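Local coordinates for hypothetic aldehyde deformylating oxygenase (Sulfolobus tokodaii, PDB 5V4T), which binds iron(III) in a ferritin-like helical bundle and probably acts as an oxidoreductase with aldehyde deformylating oxygenase activity, at residues A[33-38]-A[84-89]; A[42-45]-A[50-53]; A[123-128]-A[185-190]. All coordinates share one frame; numbering follows the deposited sequence.

Contacts 1 and 2 share helix 34-46 and have centres 15 Å apart: the start of that helix packs on helix 80-93 in contact 1, and its later turns meet helix 49-67 in contact 2, which is nested within the chain loop that contact 1 closes. Both lie near the iron site of Glu57, Glu111, Glu145 and His148 without supplying a ligand, with the side chain of Phe86 about 9 Å and that of Ser50 about 11 Å from the iron(III) ion. Contact 3 lies across the chain's centre, 29 Å from contact 1 and 34 Å from contact 2 between centres, and ties a loop to helix 98-128, away from the metal.

Contact 1 of 3, residues A[33-38]-A[84-89]; sequences KILKKL and KLFDGL
Leu35 reaches from helix 34-46 to Leu89 and Phe86 on helix 80-93, and the contact is entirely apolar: no hydrogen bond joins the two segments, and 116 Å² of surface is buried between them.

The aliphatic part is a meeting of two leucines that cross at about a right angle. The methyl CD2 of Leu35 lies 4.1 Å from CD2 of Leu89, and the other methyl, Leu35 CD1, stands 4.2 Å from that same Leu89 CD2, so one methyl of Leu89 sits against both branches of Leu35. Leu89 carries its CG anti to the backbone N (chi1 -177°), which swings the isobutyl group over to its partner although its CB does not aim there. The backbones stay well apart, with 8.3 Å between the CA atoms of Leu35 and Leu89.

The aromatic part is looser. Leu35 CD1 comes obliquely to the Phe86 ring, 4.4 Å from its CD1 atom. The same ring meets that of Tyr82 and touches Thr110 of helix 98-128, while Leu35 also packs on Val90 and Phe93.

Polar links lie beside the contact: Asp87 OD2 forms a salt bridge with Arg31 and Asp87 OD1 a hydrogen bond with Trp32 NE1, both shortly before segment 33-38. The whole is helix-on-helix apolar packing on the flank of a ferritin-like diiron bundle.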
ATOM      1  N   LYS A  33     -14.912  -2.593  -6.515  1.00 34.09           N
ATOM      2  CA  LYS A  33     -14.924  -2.642  -7.985  1.00 32.63           C
ATOM      3  C   LYS A  33     -14.996  -1.249  -8.618  1.00 27.97           C
ATOM      4  O   LYS A  33     -14.378  -0.982  -9.672  1.00 27.12           O
ATOM      5  CB  LYS A  33     -16.151  -3.452  -8.395  1.00 36.26           C
ATOM      6  CG  LYS A  33     -16.318  -3.637  -9.890  1.00 41.65           C
ATOM      7  CD  LYS A  33     -17.584  -4.447 -10.150  1.00 42.85           C
ATOM      8  CE  LYS A  33     -18.110  -4.118 -11.543  1.00 46.99           C
ATOM      9  NZ  LYS A  33     -19.210  -5.056 -11.871  1.00 48.30           N
ATOM     10  N   ILE A  34     -15.772  -0.369  -7.979  1.00 25.93           N
ATOM     11  CA  ILE A  34     -16.011   0.975  -8.466  1.00 24.38           C
ATOM     12  C   ILE A  34     -14.725   1.804  -8.599  1.00 22.42           C
ATOM     13  O   ILE A  34     -14.688   2.776  -9.371  1.00 22.56           O
ATOM     14  CB  ILE A  34     -17.037   1.738  -7.572  1.00 25.48           C
ATOM     15  CG1 ILE A  34     -17.623   2.945  -8.264  1.00 26.08           C
ATOM     16  CG2 ILE A  34     -16.430   2.144  -6.235  1.00 26.97           C
ATOM     17  CD1 ILE A  34     -18.932   3.390  -7.656  1.00 29.21           C
ATOM     18  N   LEU A  35     -13.681   1.442  -7.836  1.00 20.84           N
ATOM     19  CA  LEU A  35     -12.434   2.202  -7.902  1.00 20.93           C
ATOM     20  C   LEU A  35     -11.772   2.121  -9.226  1.00 21.31           C
ATOM     21  O   LEU A  35     -11.042   3.028  -9.592  1.00 21.56           O
ATOM     22  CB  LEU A  35     -11.412   1.709  -6.833  1.00 20.44           C
ATOM     23  CG  LEU A  35     -11.658   2.170  -5.394  1.00 22.54           C
ATOM     24  CD1 LEU A  35     -10.655   1.469  -4.484  1.00 22.76           C
ATOM     25  CD2 LEU A  35     -11.452   3.675  -5.278  1.00 24.17           C
ATOM     26  N   LYS A  36     -12.002   1.044  -9.972  1.00 22.32           N
ATOM     27  CA  LYS A  36     -11.378   0.952 -11.319  1.00 22.91           C
ATOM     28  C   LYS A  36     -11.904   2.090 -12.213  1.00 23.10           C
ATOM     29  O   LYS A  36     -11.112   2.890 -12.763  1.00 25.77           O
ATOM     30  CB  LYS A  36     -11.675  -0.419 -11.939  1.00 25.22           C
ATOM     31  CG  LYS A  36     -10.980  -0.675 -13.268  1.00 25.83           C
ATOM     32  CD  LYS A  36     -11.374  -2.048 -13.809  1.00 28.07           C
ATOM     33  CE  LYS A  36     -10.526  -2.399 -15.003  1.00 29.70           C
ATOM     34  NZ  LYS A  36     -10.808  -3.706 -15.637  1.00 32.34           N
ATOM     35  N   LYS A  37     -13.226   2.207 -12.300  1.00 24.43           N
ATOM     36  CA  LYS A  37     -13.857   3.261 -13.100  1.00 25.92           C
ATOM     37  C   LYS A  37     -13.459   4.644 -12.620  1.00 24.18           C
ATOM     38  O   LYS A  37     -13.124   5.517 -13.411  1.00 24.36           O
ATOM     39  CB  LYS A  37     -15.387   3.189 -13.038  1.00 30.41           C
ATOM     40  CG  LYS A  37     -15.914   2.518 -14.253  1.00 39.68           C
ATOM     41  CD  LYS A  37     -17.370   2.080 -14.118  1.00 46.63           C
ATOM     42  CE  LYS A  37     -17.661   1.013 -15.177  1.00 50.38           C
ATOM     43  NZ  LYS A  37     -19.095   0.646 -15.195  1.00 53.79           N
ATOM     44  N   LEU A  38     -13.538   4.854 -11.316  1.00 21.54           N
ATOM     45  CA  LEU A  38     -13.208   6.170 -10.761  1.00 20.52           C
ATOM     46  C   LEU A  38     -11.765   6.536 -11.015  1.00 18.01           C
ATOM     47  O   LEU A  38     -11.470   7.652 -11.386  1.00 19.56           O
ATOM     48  CB  LEU A  38     -13.502   6.211  -9.283  1.00 20.77           C
ATOM     49  CG  LEU A  38     -14.997   6.164  -8.917  1.00 25.40           C
ATOM     50  CD1 LEU A  38     -15.154   5.763  -7.457  1.00 25.43           C
ATOM     51  CD2 LEU A  38     -15.676   7.456  -9.262  1.00 27.94           C
ATOM     52  N   LYS A  84     -11.923   0.010   6.203  1.00 19.02           N
ATOM     53  CA  LYS A  84     -12.279   1.411   6.385  1.00 20.59           C
ATOM     54  C   LYS A  84     -11.441   2.339   5.498  1.00 19.66           C
ATOM     55  O   LYS A  84     -11.927   3.306   4.932  1.00 20.03           O
ATOM     56  CB  LYS A  84     -12.106   1.775   7.839  1.00 25.12           C
ATOM     57  CG  LYS A  84     -12.663   3.130   8.164  1.00 30.64           C
ATOM     58  CD  LYS A  84     -12.845   3.291   9.659  1.00 37.49           C
ATOM     59  CE  LYS A  84     -13.724   4.510   9.881  1.00 42.96           C
ATOM     60  NZ  LYS A  84     -13.575   5.003  11.266  1.00 46.19           N
ATOM     61  N   LEU A  85     -10.145   2.058   5.392  1.00 17.75           N
ATOM     62  CA  LEU A  85      -9.303   2.913   4.600  1.00 18.18           C
ATOM     63  C   LEU A  85      -9.779   2.980   3.187  1.00 16.93           C
ATOM     64  O   LEU A  85      -9.905   4.039   2.616  1.00 16.98           O
ATOM     65  CB  LEU A  85      -7.822   2.419   4.678  1.00 17.96           C
ATOM     66  CG  LEU A  85      -6.811   3.181   3.808  1.00 19.41           C
ATOM     67  CD1 LEU A  85      -6.583   4.547   4.335  1.00 19.64           C
ATOM     68  CD2 LEU A  85      -5.495   2.410   3.818  1.00 19.55           C
ATOM     69  N   PHE A  86     -10.062   1.836   2.594  1.00 18.11           N
ATOM     70  CA  PHE A  86     -10.448   1.789   1.212  1.00 18.01           C
ATOM     71  C   PHE A  86     -11.895   2.205   0.995  1.00 17.68           C
ATOM     72  O   PHE A  86     -12.155   2.793  -0.035  1.00 18.05           O
ATOM     73  CB  PHE A  86     -10.032   0.491   0.555  1.00 19.58           C
ATOM     74  CG  PHE A  86      -8.554   0.474   0.207  1.00 18.04           C
ATOM     75  CD1 PHE A  86      -8.108   1.141  -0.887  1.00 19.19           C
ATOM     76  CD2 PHE A  86      -7.644  -0.116   1.032  1.00 19.23           C
ATOM     77  CE1 PHE A  86      -6.769   1.177  -1.226  1.00 20.83           C
ATOM     78  CE2 PHE A  86      -6.280  -0.069   0.726  1.00 21.57           C
ATOM     79  CZ  PHE A  86      -5.857   0.611  -0.390  1.00 20.64           C
ATOM     80  N   ASP A  87     -12.780   1.962   1.963  1.00 19.74           N
ATOM     81  CA  ASP A  87     -14.164   2.526   1.853  1.00 22.48           C
ATOM     82  C   ASP A  87     -14.068   4.055   1.759  1.00 19.76           C
ATOM     83  O   ASP A  87     -14.732   4.705   0.957  1.00 21.52           O
ATOM     84  CB  ASP A  87     -15.013   2.140   3.062  1.00 23.60           C
ATOM     85  CG  ASP A  87     -15.472   0.671   3.032  1.00 25.71           C
ATOM     86  OD1 ASP A  87     -15.261  -0.087   2.030  1.00 26.89           O
ATOM     87  OD2 ASP A  87     -16.084   0.266   4.065  1.00 28.24           O
ATOM     88  N   GLY A  88     -13.203   4.619   2.586  1.00 18.36           N
ATOM     89  CA  GLY A  88     -12.928   6.000   2.547  1.00 17.79           C
ATOM     90  C   GLY A  88     -12.390   6.501   1.216  1.00 18.68           C
ATOM     91  O   GLY A  88     -12.656   7.648   0.809  1.00 19.46           O
ATOM     92  N   LEU A  89     -11.523   5.730   0.563  1.00 17.51           N
ATOM     93  CA  LEU A  89     -10.989   6.171  -0.710  1.00 16.63           C
ATOM     94  C   LEU A  89     -12.083   6.267  -1.766  1.00 17.30           C
ATOM     95  O   LEU A  89     -12.054   7.163  -2.583  1.00 17.65           O
ATOM     96  CB  LEU A  89      -9.878   5.269  -1.175  1.00 17.91           C
ATOM     97  CG  LEU A  89      -9.121   5.583  -2.441  1.00 17.20           C
ATOM     98  CD1 LEU A  89      -8.356   6.852  -2.230  1.00 19.34           C
ATOM     99  CD2 LEU A  89      -8.220   4.392  -2.802  1.00 17.23           C
TER

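Contact 2 of 3, residues A[42-45]-A[50-53]; sequences KAKI and SLQQ
The tight turn of an alpha-alpha hairpin joins helix 34-46 to helix 49-67, and Ala43 and Ser50 are where the two helices come closest within these segments. Their CA atoms are only 5.0 Å apart, an approach made possible by the small side chains on both sides.

The polar element is a side-chain-to-backbone hydrogen bond: Ser50 OG donates to Ala43 O at 3.0 Å. The hydroxyl lies in the carbonyl plane and uses a lone pair of the oxygen, with a C=O...OG angle of 111°, so it reaches the carbonyl from the side. Ser50 places OG between its backbone N and carbonyl carbon (chi1 63°), and this rotation turns the hydroxyl to the neighbouring helix. The bond thus gives a buried serine hydroxyl a partner on the other helix.

Around it the contacts are van der Waals, some of them methyl against carbonyl oxygen. Ala43 CB, which points toward helix 49-67, lies 3.8 Å from Ser50 O and 4.0 Å from Ser50 CB, so the methyl rests directly on the serine. Leu51 closes the flank with one branch: its CD2 lies 3.6 Å from Ala43 O and makes an apolar contact with Ala43 CB at 4.0 Å. Leu51 CD2 also lies 4.2 Å from Lys44 CG.

Beyond the turn, Ser50 and Gln53 touch Phe151 of helix 132-155, and Gln53 also touches the iron ligand His148. Gln53 hydrogen-bonds His107 and, weakly, the iron ligand Glu111, consistent with a second-shell position. The arrangement is a tight antiparallel alpha-alpha hairpin with small residues at its close approach, here leading into helix 49-67, the helix that supplies Glu57 to the iron site of this ferritin-like bundle.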
ATOM      1  N   LYS A  42     -10.653   9.843 -13.280  1.00 17.24           N
ATOM      2  CA  LYS A  42      -9.803  10.856 -12.784  1.00 17.49           C
ATOM      3  C   LYS A  42      -8.480  10.923 -13.499  1.00 16.88           C
ATOM      4  O   LYS A  42      -7.982  12.000 -13.813  1.00 14.34           O
ATOM      5  CB  LYS A  42      -9.617  10.735 -11.271  1.00 19.70           C
ATOM      6  CG  LYS A  42     -10.902  10.775 -10.478  1.00 21.18           C
ATOM      7  CD  LYS A  42     -11.810  11.885 -10.832  1.00 22.53           C
ATOM      8  CE  LYS A  42     -12.920  11.881  -9.818  1.00 23.05           C
ATOM      9  NZ  LYS A  42     -13.775  13.052 -10.095  1.00 31.26           N
ATOM     10  N   ALA A  43      -7.900   9.773 -13.853  1.00 15.92           N
ATOM     11  CA  ALA A  43      -6.641   9.814 -14.563  1.00 17.15           C
ATOM     12  C   ALA A  43      -6.747  10.436 -15.965  1.00 16.17           C
ATOM     13  O   ALA A  43      -5.827  11.097 -16.444  1.00 18.42           O
ATOM     14  CB  ALA A  43      -6.031   8.445 -14.615  1.00 16.69           C
ATOM     15  N   LYS A  44      -7.880  10.240 -16.635  1.00 17.50           N
ATOM     16  CA  LYS A  44      -8.119  10.837 -17.925  1.00 18.65           C
ATOM     17  C   LYS A  44      -8.312  12.354 -17.862  1.00 19.13           C
ATOM     18  O   LYS A  44      -8.025  13.060 -18.832  1.00 21.33           O
ATOM     19  CB  LYS A  44      -9.306  10.144 -18.601  1.00 18.96           C
ATOM     20  CG  LYS A  44      -8.906   8.795 -19.122  1.00 20.12           C
ATOM     21  CD  LYS A  44      -9.890   8.224 -20.146  1.00 25.49           C
ATOM     22  CE  LYS A  44     -11.261   8.156 -19.582  1.00 27.90           C
ATOM     23  NZ  LYS A  44     -12.234   7.546 -20.498  1.00 28.32           N
ATOM     24  N   ILE A  45      -8.710  12.824 -16.691  1.00 17.97           N
ATOM     25  CA  ILE A  45      -8.843  14.243 -16.460  1.00 18.42           C
ATOM     26  C   ILE A  45      -7.516  14.902 -16.303  1.00 20.31           C
ATOM     27  O   ILE A  45      -7.175  15.820 -17.062  1.00 20.90           O
ATOM     28  CB  ILE A  45      -9.734  14.581 -15.266  1.00 18.77           C
ATOM     29  CG1 ILE A  45     -11.173  14.240 -15.614  1.00 20.88           C
ATOM     30  CG2 ILE A  45      -9.618  16.100 -14.996  1.00 20.92           C
ATOM     31  CD1 ILE A  45     -12.087  14.316 -14.436  1.00 22.11           C
ATOM     32  N   SER A  50      -0.624  10.476 -14.170  1.00 15.25           N
ATOM     33  CA  SER A  50      -1.713   9.737 -13.564  1.00 15.42           C
ATOM     34  C   SER A  50      -2.102   8.473 -14.359  1.00 14.48           C
ATOM     35  O   SER A  50      -2.436   7.425 -13.816  1.00 12.99           O
ATOM     36  CB  SER A  50      -2.954  10.640 -13.412  1.00 18.60           C
ATOM     37  OG  SER A  50      -3.385  11.021 -14.668  1.00 21.04           O
ATOM     38  N   LEU A  51      -2.001   8.554 -15.685  1.00 15.35           N
ATOM     39  CA  LEU A  51      -2.325   7.401 -16.497  1.00 15.81           C
ATOM     40  C   LEU A  51      -1.261   6.265 -16.345  1.00 14.57           C
ATOM     41  O   LEU A  51      -1.647   5.117 -16.286  1.00 15.66           O
ATOM     42  CB  LEU A  51      -2.375   7.867 -17.992  1.00 17.86           C
ATOM     43  CG  LEU A  51      -3.468   8.928 -18.306  1.00 19.68           C
ATOM     44  CD1 LEU A  51      -3.095   9.705 -19.543  1.00 22.04           C
ATOM     45  CD2 LEU A  51      -4.782   8.288 -18.450  1.00 22.18           C
ATOM     46  N   GLN A  52       0.003   6.636 -16.267  1.00 14.16           N
ATOM     47  CA  GLN A  52       1.073   5.687 -15.978  1.00 15.02           C
ATOM     48  C   GLN A  52       0.868   5.101 -14.584  1.00 14.38           C
ATOM     49  O   GLN A  52       1.036   3.908 -14.378  1.00 14.76           O
ATOM     50  CB  GLN A  52       2.419   6.323 -16.152  1.00 14.95           C
ATOM     51  CG  GLN A  52       3.514   5.318 -15.879  1.00 18.17           C
ATOM     52  CD  GLN A  52       4.802   5.647 -16.517  1.00 20.07           C
ATOM     53  OE1 GLN A  52       4.878   6.395 -17.480  1.00 22.26           O
ATOM     54  NE2 GLN A  52       5.870   5.098 -15.953  1.00 22.36           N
ATOM     55  N   GLN A  53       0.504   5.924 -13.631  1.00 14.22           N
ATOM     56  CA  GLN A  53       0.250   5.354 -12.288  1.00 13.32           C
ATOM     57  C   GLN A  53      -0.823   4.292 -12.247  1.00 14.18           C
ATOM     58  O   GLN A  53      -0.706   3.242 -11.658  1.00 13.01           O
ATOM     59  CB  GLN A  53      -0.033   6.451 -11.246  1.00 13.52           C
ATOM     60  CG  GLN A  53      -0.288   5.812  -9.868  1.00 15.63           C
ATOM     61  CD  GLN A  53      -0.470   6.828  -8.763  1.00 18.16           C
ATOM     62  OE1 GLN A  53      -0.719   8.020  -9.006  1.00 19.46           O
ATOM     63  NE2 GLN A  53      -0.493   6.307  -7.540  1.00 22.07           N
TER

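Contact 3 of 3, residues A[123-128]-A[185-190]; sequences NETSRK and EPLGYS
Thr125, in the last turns of helix 98-128, faces Leu187 in the short 3-10 segment 185-187 with 7.3 Å between their CA atoms, a separation bridged by side chains and one water.

The direct polar link is Tyr189 OH to Glu124 OE1, a 2.7 Å hydrogen bond donated by the phenol to the anti lone pair of the carboxylate oxygen. OE1 lies at the ring edge, in its plane, and the carboxylate and ring planes are only 17° apart, so the two flat groups are nearly coplanar. Glu124 extends straight beyond CG (chi2 -179°), carrying OE1 to the phenol, while its CB stands 3.2 Å from Tyr189 OH. The other oxygen, Glu124 OE2, is engaged by Lys120 in a salt bridge.

Thr125 comes to the ring edge too, its OG1 3.8 Å from Tyr189 CE2, but its main polar partner is the carbonyl of Ile121. A water donates to Leu187 O at 2.8 Å and, weakly, to Thr125 OG1. Next to this water-mediated link, Leu187 CD1 lies 4.2 Å from Thr125 OG1. Replacing Tyr189 with a phenylalanine would probably leave Glu124 OE1 without its phenol donor and the carboxylate less firmly oriented.

Gly188, with a positive phi of 98°, turns the chain between Leu187 and Tyr189, and Ser190 then caps the next helix through Glu193 N. The site is an interhelical connection ending in a serine N-cap, with its tyrosine fastened to the end of a long bundle helix.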
ATOM      1  N   ASN A 123      10.359  -6.989   1.190  1.00 12.44           N
ATOM      2  CA  ASN A 123      11.721  -7.017   0.632  1.00 13.30           C
ATOM      3  C   ASN A 123      12.707  -7.770   1.504  1.00 12.91           C
ATOM      4  O   ASN A 123      13.365  -8.691   1.098  1.00 14.91           O
ATOM      5  CB  ASN A 123      12.160  -5.555   0.458  1.00 14.11           C
ATOM      6  CG  ASN A 123      13.442  -5.399  -0.282  1.00 16.41           C
ATOM      7  OD1 ASN A 123      14.035  -6.320  -0.838  1.00 17.23           O
ATOM      8  ND2 ASN A 123      13.917  -4.165  -0.302  1.00 19.98           N
ATOM      9  N   GLU A 124      12.766  -7.355   2.743  1.00 13.59           N
ATOM     10  CA  GLU A 124      13.690  -7.954   3.710  1.00 14.52           C
ATOM     11  C   GLU A 124      13.428  -9.453   3.900  1.00 14.71           C
ATOM     12  O   GLU A 124      14.360 -10.252   3.914  1.00 15.67           O
ATOM     13  CB  GLU A 124      13.564  -7.260   5.035  1.00 16.89           C
ATOM     14  CG  GLU A 124      14.079  -5.846   4.958  1.00 19.02           C
ATOM     15  CD  GLU A 124      14.008  -5.091   6.260  1.00 23.36           C
ATOM     16  OE1 GLU A 124      13.456  -5.601   7.248  1.00 23.94           O
ATOM     17  OE2 GLU A 124      14.555  -3.943   6.280  1.00 25.83           O
ATOM     18  N   THR A 125      12.162  -9.810   4.006  1.00 14.66           N
ATOM     19  CA  THR A 125      11.776 -11.187   4.297  1.00 16.68           C
ATOM     20  C   THR A 125      12.055 -12.072   3.075  1.00 16.12           C
ATOM     21  O   THR A 125      12.614 -13.193   3.196  1.00 15.83           O
ATOM     22  CB  THR A 125      10.310 -11.279   4.739  1.00 18.38           C
ATOM     23  OG1 THR A 125      10.146 -10.509   5.921  1.00 17.84           O
ATOM     24  CG2 THR A 125       9.952 -12.721   5.010  1.00 18.72           C
ATOM     25  N   SER A 126      11.697 -11.608   1.882  1.00 13.59           N
ATOM     26  CA  SER A 126      11.943 -12.399   0.679  1.00 14.36           C
ATOM     27  C   SER A 126      13.417 -12.534   0.419  1.00 15.23           C
ATOM     28  O   SER A 126      13.868 -13.563  -0.037  1.00 16.14           O
ATOM     29  CB  SER A 126      11.208 -11.851  -0.522  1.00 14.05           C
ATOM     30  OG  SER A 126      11.515 -10.482  -0.837  1.00 13.38           O
ATOM     31  N   ARG A 127      14.209 -11.507   0.732  1.00 14.76           N
ATOM     32  CA  ARG A 127      15.666 -11.615   0.655  1.00 15.96           C
ATOM     33  C   ARG A 127      16.215 -12.668   1.578  1.00 15.92           C
ATOM     34  O   ARG A 127      16.990 -13.523   1.108  1.00 17.91           O
ATOM     35  CB  ARG A 127      16.328 -10.263   0.903  1.00 16.69           C
ATOM     36  CG  ARG A 127      17.832 -10.228   0.759  1.00 19.54           C
ATOM     37  CD  ARG A 127      18.259  -8.761   0.862  1.00 23.65           C
ATOM     38  NE  ARG A 127      18.045  -8.225   2.213  1.00 27.75           N
ATOM     39  CZ  ARG A 127      17.550  -7.009   2.527  1.00 28.67           C
ATOM     40  NH1 ARG A 127      17.112  -6.152   1.621  1.00 33.16           N
ATOM     41  NH2 ARG A 127      17.486  -6.656   3.792  1.00 35.17           N
ATOM     42  N   LYS A 128      15.772 -12.665   2.816  1.00 16.54           N
ATOM     43  CA  LYS A 128      16.257 -13.565   3.855  1.00 18.14           C
ATOM     44  C   LYS A 128      15.996 -15.003   3.452  1.00 18.82           C
ATOM     45  O   LYS A 128      16.871 -15.871   3.653  1.00 18.20           O
ATOM     46  CB  LYS A 128      15.612 -13.219   5.167  1.00 18.78           C
ATOM     47  CG  LYS A 128      15.933 -14.195   6.293  1.00 21.18           C
ATOM     48  CD  LYS A 128      15.428 -13.760   7.648  1.00 25.02           C
ATOM     49  CE  LYS A 128      15.763 -14.868   8.651  1.00 29.63           C
ATOM     50  NZ  LYS A 128      15.482 -14.402  10.030  1.00 32.90           N
ATOM     51  N   GLU A 185       4.530 -10.476  13.584  1.00 24.09           N
ATOM     52  CA  GLU A 185       5.517 -10.840  14.589  1.00 25.70           C
ATOM     53  C   GLU A 185       6.270 -12.132  14.301  1.00 25.74           C
ATOM     54  O   GLU A 185       7.459 -12.198  14.554  1.00 25.63           O
ATOM     55  CB  GLU A 185       4.902 -10.891  15.992  1.00 30.70           C
ATOM     56  CG  GLU A 185       4.571  -9.531  16.537  1.00 33.06           C
ATOM     57  CD  GLU A 185       4.067  -9.604  17.973  1.00 37.09           C
ATOM     58  OE1 GLU A 185       3.351 -10.581  18.344  1.00 37.39           O
ATOM     59  OE2 GLU A 185       4.392  -8.666  18.712  1.00 34.68           O
ATOM     60  N   PRO A 186       5.608 -13.142  13.736  1.00 23.86           N
ATOM     61  CA  PRO A 186       6.394 -14.337  13.359  1.00 27.04           C
ATOM     62  C   PRO A 186       7.460 -14.133  12.287  1.00 26.99           C
ATOM     63  O   PRO A 186       8.356 -14.970  12.120  1.00 28.52           O
ATOM     64  CB  PRO A 186       5.322 -15.316  12.884  1.00 26.49           C
ATOM     65  CG  PRO A 186       4.121 -14.885  13.656  1.00 27.47           C
ATOM     66  CD  PRO A 186       4.187 -13.378  13.605  1.00 25.98           C
ATOM     67  N   LEU A 187       7.368 -13.045  11.528  1.00 23.85           N
ATOM     68  CA  LEU A 187       8.436 -12.703  10.618  1.00 23.92           C
ATOM     69  C   LEU A 187       9.628 -12.059  11.328  1.00 25.00           C
ATOM     70  O   LEU A 187      10.619 -11.762  10.675  1.00 24.65           O
ATOM     71  CB  LEU A 187       7.928 -11.775   9.523  1.00 23.88           C
ATOM     72  CG  LEU A 187       6.674 -12.183   8.738  1.00 29.01           C
ATOM     73  CD1 LEU A 187       6.318 -11.228   7.617  1.00 29.60           C
ATOM     74  CD2 LEU A 187       6.810 -13.570   8.184  1.00 30.65           C
ATOM     75  N   GLY A 188       9.535 -11.841  12.643  1.00 24.76           N
ATOM     76  CA  GLY A 188      10.674 -11.336  13.416  1.00 24.31           C
ATOM     77  C   GLY A 188      10.644  -9.816  13.668  1.00 25.24           C
ATOM     78  O   GLY A 188      11.554  -9.280  14.268  1.00 30.07           O
ATOM     79  N   TYR A 189       9.559  -9.155  13.315  1.00 21.17           N
ATOM     80  CA  TYR A 189       9.417  -7.690  13.455  1.00 20.36           C
ATOM     81  C   TYR A 189       8.724  -7.336  14.753  1.00 21.02           C
ATOM     82  O   TYR A 189       7.884  -8.077  15.231  1.00 25.49           O
ATOM     83  CB  TYR A 189       8.611  -7.112  12.310  1.00 19.59           C
ATOM     84  CG  TYR A 189       9.372  -7.245  11.028  1.00 20.36           C
ATOM     85  CD1 TYR A 189      10.251  -6.251  10.625  1.00 20.39           C
ATOM     86  CD2 TYR A 189       9.287  -8.379  10.242  1.00 21.50           C
ATOM     87  CE1 TYR A 189      11.028  -6.382   9.498  1.00 22.02           C
ATOM     88  CE2 TYR A 189      10.075  -8.515   9.098  1.00 18.66           C
ATOM     89  CZ  TYR A 189      10.917  -7.510   8.728  1.00 21.74           C
ATOM     90  OH  TYR A 189      11.702  -7.679   7.587  1.00 23.98           O
ATOM     91  N   SER A 190       9.143  -6.202  15.294  1.00 20.50           N
ATOM     92  CA  SER A 190       8.502  -5.575  16.433  1.00 22.18           C
ATOM     93  C   SER A 190       7.424  -4.615  15.949  1.00 21.59           C
ATOM     94  O   SER A 190       7.764  -3.713  15.189  1.00 19.73           O
ATOM     95  CB  SER A 190       9.516  -4.775  17.182  1.00 23.36           C
ATOM     96  OG  SER A 190       8.896  -3.824  18.011  1.00 24.26           O
TER
HETATM   97  O   HOH W   1      11.714 -12.380   8.204  1.00 31.06           O